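Local coordinates for uncharacterized conserved protein YiiM (PDB 5YHH), which is a MOSC-domain protein linked to hydroxylaminopurine resistance and probably uses a molybdenum cofactor at a putative catalytic site, at residues Trp93-Val103 with Thr144-Arg152. Sequence-based numbering, arbitrary orientation.
Sequences WTLLGLTEDDV and TGKSGFYFR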
loop_
_atom_site.group_PDB
_atom_site.type_symbol
_atom_site.label_atom_id
_atom_site.label_comp_id
_atom_site.label_asym_id
_atom_site.label_seq_id
_atom_site.Cartn_x
_atom_site.Cartn_y
_atom_site.Cartn_z
ATOM N N TRP A 93 -7.444 -2.713 -2.360
ATOM C CA TRP A 93 -7.270 -2.920 -3.797
ATOM C C TRP A 93 -6.187 -3.986 -4.009
ATOM O O TRP A 93 -5.036 -3.799 -3.611
ATOM C CB TRP A 93 -6.786 -1.635 -4.465
ATOM C CG TRP A 93 -7.767 -0.516 -4.590
ATOM C CD1 TRP A 93 -9.016 -0.428 -4.043
ATOM C CD2 TRP A 93 -7.522 0.729 -5.247
ATOM N NE1 TRP A 93 -9.576 0.807 -4.346
ATOM C CE2 TRP A 93 -8.679 1.519 -5.101
ATOM C CE3 TRP A 93 -6.443 1.234 -5.974
ATOM C CZ2 TRP A 93 -8.781 2.808 -5.650
ATOM C CZ3 TRP A 93 -6.530 2.479 -6.514
ATOM C CH2 TRP A 93 -7.702 3.269 -6.354
ATOM N N THR A 94 -6.594 -5.106 -4.598
ATOM C CA THR A 94 -5.680 -6.108 -5.071
ATOM C C THR A 94 -5.303 -5.718 -6.479
ATOM O O THR A 94 -6.159 -5.571 -7.350
ATOM C CB THR A 94 -6.329 -7.489 -5.087
ATOM O OG1 THR A 94 -6.864 -7.757 -3.795
ATOM C CG2 THR A 94 -5.273 -8.538 -5.462
ATOM N N LEU A 95 -4.008 -5.557 -6.712
ATOM C CA LEU A 95 -3.547 -5.026 -7.970
ATOM C C LEU A 95 -2.982 -6.096 -8.861
ATOM O O LEU A 95 -2.601 -7.187 -8.413
ATOM C CB LEU A 95 -2.483 -3.970 -7.709
ATOM C CG LEU A 95 -2.858 -2.717 -6.916
ATOM C CD1 LEU A 95 -1.723 -1.654 -7.015
ATOM C CD2 LEU A 95 -4.190 -2.138 -7.359
ATOM N N LEU A 96 -2.970 -5.789 -10.152
ATOM C CA LEU A 96 -2.236 -6.577 -11.146
ATOM C C LEU A 96 -1.378 -5.620 -11.994
ATOM O O LEU A 96 -1.836 -4.530 -12.372
ATOM C CB LEU A 96 -3.216 -7.365 -12.020
ATOM C CG LEU A 96 -2.601 -8.265 -13.066
ATOM C CD1 LEU A 96 -1.955 -9.521 -12.380
ATOM C CD2 LEU A 96 -3.698 -8.672 -14.083
ATOM N N GLY A 97 -0.135 -6.012 -12.271
ATOM C CA GLY A 97 0.776 -5.225 -13.099
ATOM C C GLY A 97 1.532 -4.088 -12.437
ATOM O O GLY A 97 2.191 -3.310 -13.126
ATOM N N LEU A 98 1.420 -3.941 -11.116
ATOM C CA LEU A 98 2.101 -2.857 -10.390
ATOM C C LEU A 98 2.731 -3.426 -9.132
ATOM O O LEU A 98 2.017 -3.725 -8.161
ATOM C CB LEU A 98 1.120 -1.742 -10.026
ATOM C CG LEU A 98 0.547 -0.904 -11.196
ATOM C CD1 LEU A 98 -0.853 -0.423 -10.908
ATOM C CD2 LEU A 98 1.438 0.296 -11.533
ATOM N N THR A 99 4.048 -3.624 -9.178
ATOM C CA THR A 99 4.814 -4.074 -8.022
ATOM C C THR A 99 5.654 -2.918 -7.424
ATOM O O THR A 99 5.756 -1.826 -8.009
ATOM C CB THR A 99 5.762 -5.222 -8.384
ATOM O OG1 THR A 99 6.741 -4.711 -9.282
ATOM C CG2 THR A 99 5.023 -6.411 -9.011
ATOM N N GLU A 100 6.266 -3.173 -6.271
ATOM C CA GLU A 100 7.023 -2.156 -5.522
ATOM C C GLU A 100 8.239 -1.622 -6.303
ATOM O O GLU A 100 8.711 -0.524 -6.040
ATOM C CB GLU A 100 7.483 -2.722 -4.172
ATOM C CG GLU A 100 6.337 -3.108 -3.219
ATOM C CD GLU A 100 5.766 -4.522 -3.485
ATOM O OE1 GLU A 100 6.164 -5.165 -4.504
ATOM O OE2 GLU A 100 4.900 -4.978 -2.696
ATOM N N ASP A 101 8.741 -2.395 -7.269
ATOM C CA ASP A 101 9.882 -1.983 -8.096
ATOM C C ASP A 101 9.481 -0.982 -9.176
ATOM O O ASP A 101 10.314 -0.219 -9.641
ATOM C CB ASP A 101 10.529 -3.187 -8.817
ATOM C CG ASP A 101 11.304 -4.089 -7.890
ATOM O OD1 ASP A 101 12.073 -3.612 -7.022
ATOM O OD2 ASP A 101 11.165 -5.314 -8.078
ATOM N N ASP A 102 8.213 -1.008 -9.582
ATOM C CA ASP A 102 7.719 -0.202 -10.700
ATOM C C ASP A 102 6.925 1.021 -10.230
ATOM O O ASP A 102 6.748 1.945 -11.008
ATOM C CB ASP A 102 6.742 -0.999 -11.544
ATOM C CG ASP A 102 7.341 -2.279 -12.102
ATOM O OD1 ASP A 102 8.551 -2.274 -12.485
ATOM O OD2 ASP A 102 6.573 -3.287 -12.127
ATOM N N VAL A 103 6.399 0.994 -9.013
ATOM C CA VAL A 103 5.567 2.086 -8.513
ATOM C C VAL A 103 6.455 3.053 -7.726
ATOM O O VAL A 103 7.277 2.630 -6.894
ATOM C CB VAL A 103 4.454 1.534 -7.621
ATOM C CG1 VAL A 103 3.679 2.664 -6.913
ATOM C CG2 VAL A 103 3.537 0.649 -8.431
ATOM N N THR A 144 11.479 -9.637 2.232
ATOM C CA THR A 144 11.294 -9.792 0.797
ATOM C C THR A 144 11.005 -8.460 0.114
ATOM O O THR A 144 11.167 -8.341 -1.100
ATOM C CB THR A 144 10.136 -10.761 0.505
ATOM O OG1 THR A 144 8.907 -10.262 1.108
ATOM C CG2 THR A 144 10.465 -12.133 1.056
ATOM N N GLY A 145 10.493 -7.488 0.870
ATOM C CA GLY A 145 9.999 -6.219 0.287
ATOM C C GLY A 145 8.636 -6.336 -0.402
ATOM O O GLY A 145 8.218 -5.397 -1.096
ATOM N N LYS A 146 7.921 -7.431 -0.164
ATOM C CA LYS A 146 6.614 -7.681 -0.788
ATOM C C LYS A 146 5.535 -7.134 0.126
ATOM O O LYS A 146 4.742 -7.871 0.715
ATOM C CB LYS A 146 6.411 -9.174 -1.067
ATOM C CG LYS A 146 7.479 -9.748 -2.000
ATOM C CD LYS A 146 7.316 -11.274 -2.226
ATOM C CE LYS A 146 8.544 -11.940 -2.947
ATOM N NZ LYS A 146 8.625 -11.557 -4.370
ATOM N N SER A 147 5.504 -5.807 0.202
ATOM C CA SER A 147 4.759 -5.073 1.221
ATOM C C SER A 147 3.497 -4.416 0.710
ATOM O O SER A 147 2.568 -4.136 1.491
ATOM C CB SER A 147 5.659 -3.953 1.783
ATOM O OG SER A 147 5.949 -2.969 0.777
ATOM N N GLY A 148 3.465 -4.103 -0.573
ATOM C CA GLY A 148 2.439 -3.166 -1.067
ATOM C C GLY A 148 2.649 -1.735 -0.560
ATOM O O GLY A 148 3.713 -1.384 -0.066
ATOM N N PHE A 149 1.630 -0.898 -0.713
ATOM C CA PHE A 149 1.795 0.565 -0.569
ATOM C C PHE A 149 0.420 1.220 -0.455
ATOM O O PHE A 149 -0.618 0.604 -0.757
ATOM C CB PHE A 149 2.588 1.171 -1.747
ATOM C CG PHE A 149 2.230 0.547 -3.113
ATOM C CD1 PHE A 149 1.119 0.958 -3.797
ATOM C CD2 PHE A 149 2.963 -0.494 -3.621
ATOM C CE1 PHE A 149 0.770 0.375 -5.020
ATOM C CE2 PHE A 149 2.618 -1.098 -4.863
ATOM C CZ PHE A 149 1.520 -0.653 -5.540
ATOM N N TYR A 150 0.410 2.475 -0.032
ATOM C CA TYR A 150 -0.832 3.187 0.095
ATOM C C TYR A 150 -0.935 4.269 -0.977
ATOM O O TYR A 150 0.077 4.797 -1.432
ATOM C CB TYR A 150 -0.880 3.896 1.449
ATOM C CG TYR A 150 -1.149 3.023 2.625
ATOM C CD1 TYR A 150 -0.100 2.474 3.356
ATOM C CD2 TYR A 150 -2.448 2.813 3.069
ATOM C CE1 TYR A 150 -0.340 1.715 4.485
ATOM C CE2 TYR A 150 -2.700 2.055 4.199
ATOM C CZ TYR A 150 -1.652 1.495 4.874
ATOM O OH TYR A 150 -1.904 0.750 5.966
ATOM N N PHE A 151 -2.180 4.643 -1.263
ATOM C CA PHE A 151 -2.521 5.850 -2.009
ATOM C C PHE A 151 -3.331 6.812 -1.147
ATOM O O PHE A 151 -4.167 6.404 -0.322
ATOM C CB PHE A 151 -3.460 5.522 -3.180
ATOM C CG PHE A 151 -2.912 4.580 -4.207
ATOM C CD1 PHE A 151 -2.160 5.046 -5.274
ATOM C CD2 PHE A 151 -3.236 3.229 -4.164
ATOM C CE1 PHE A 151 -1.701 4.165 -6.265
ATOM C CE2 PHE A 151 -2.790 2.355 -5.142
ATOM C CZ PHE A 151 -2.019 2.818 -6.188
ATOM N N ARG A 152 -3.125 8.100 -1.401
ATOM C CA ARG A 152 -4.067 9.149 -1.016
ATOM C C ARG A 152 -4.997 9.406 -2.207
ATOM O O ARG A 152 -4.657 9.112 -3.367
ATOM C CB ARG A 152 -3.319 10.432 -0.606
ATOM C CG ARG A 152 -2.522 11.122 -1.727
ATOM C CD ARG A 152 -2.050 12.529 -1.279
ATOM N NE ARG A 152 -1.148 12.421 -0.124
ATOM C CZ ARG A 152 0.151 12.121 -0.185
ATOM N NH1 ARG A 152 0.762 11.964 -1.348
ATOM N NH2 ARG A 152 0.853 12.033 0.929
#
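F149 starts with CG wedged between its own backbone N and carbonyl carbon (chi1 39°), which places the ring among L95, L98 and V103. E100 reaches the loop before F149 by a different route: its chain bends at chi2, bringing the carboxylate against the backbone of G145-G148. There OE2 takes the backbone N-H of G148, N to OE2 2.7 Å, in a nearly straight bond (160°) on the lone pair turned away from OE1. S147 N also lies close to E100 OE2, at 3.1 Å. The other oxygen, OE1, is held by H72 NE2, so both carboxylate oxygens of this buried acid have partners and the group's rotation is fixed.

Around the F149 ring, V103 supplies one face: CG1 sits over the centre in a CH-pi contact, 4.2 Å from the centroid. V103 CG2 lies on the same side of the ring, 3.8 Å from F149 CZ. L95 comes in obliquely with CD1, 3.7 Å from F149 CZ, and E100 CG lies at the ring edge. In the mixed beta sheet of the MOSC domain, strands 93-96 and 149-153 are not neighbours; strand 65-69 runs between them, parallel to the first and antiparallel to the second, so the two meet through side chains across it. The loop after L96 then folds back over F149, turned by T99 O, which accepts from the N atoms of both D102 and V103.

Two residues back on strand 93-96 and two on along 149-153, W93 and F151 meet. Their rings are inclined at 46°, with W93 CE3 3.9 Å from F151 CE2, and V118 of the adjoining strand 114-121 and Y109 of the next strand, 108-111, also pack against F151.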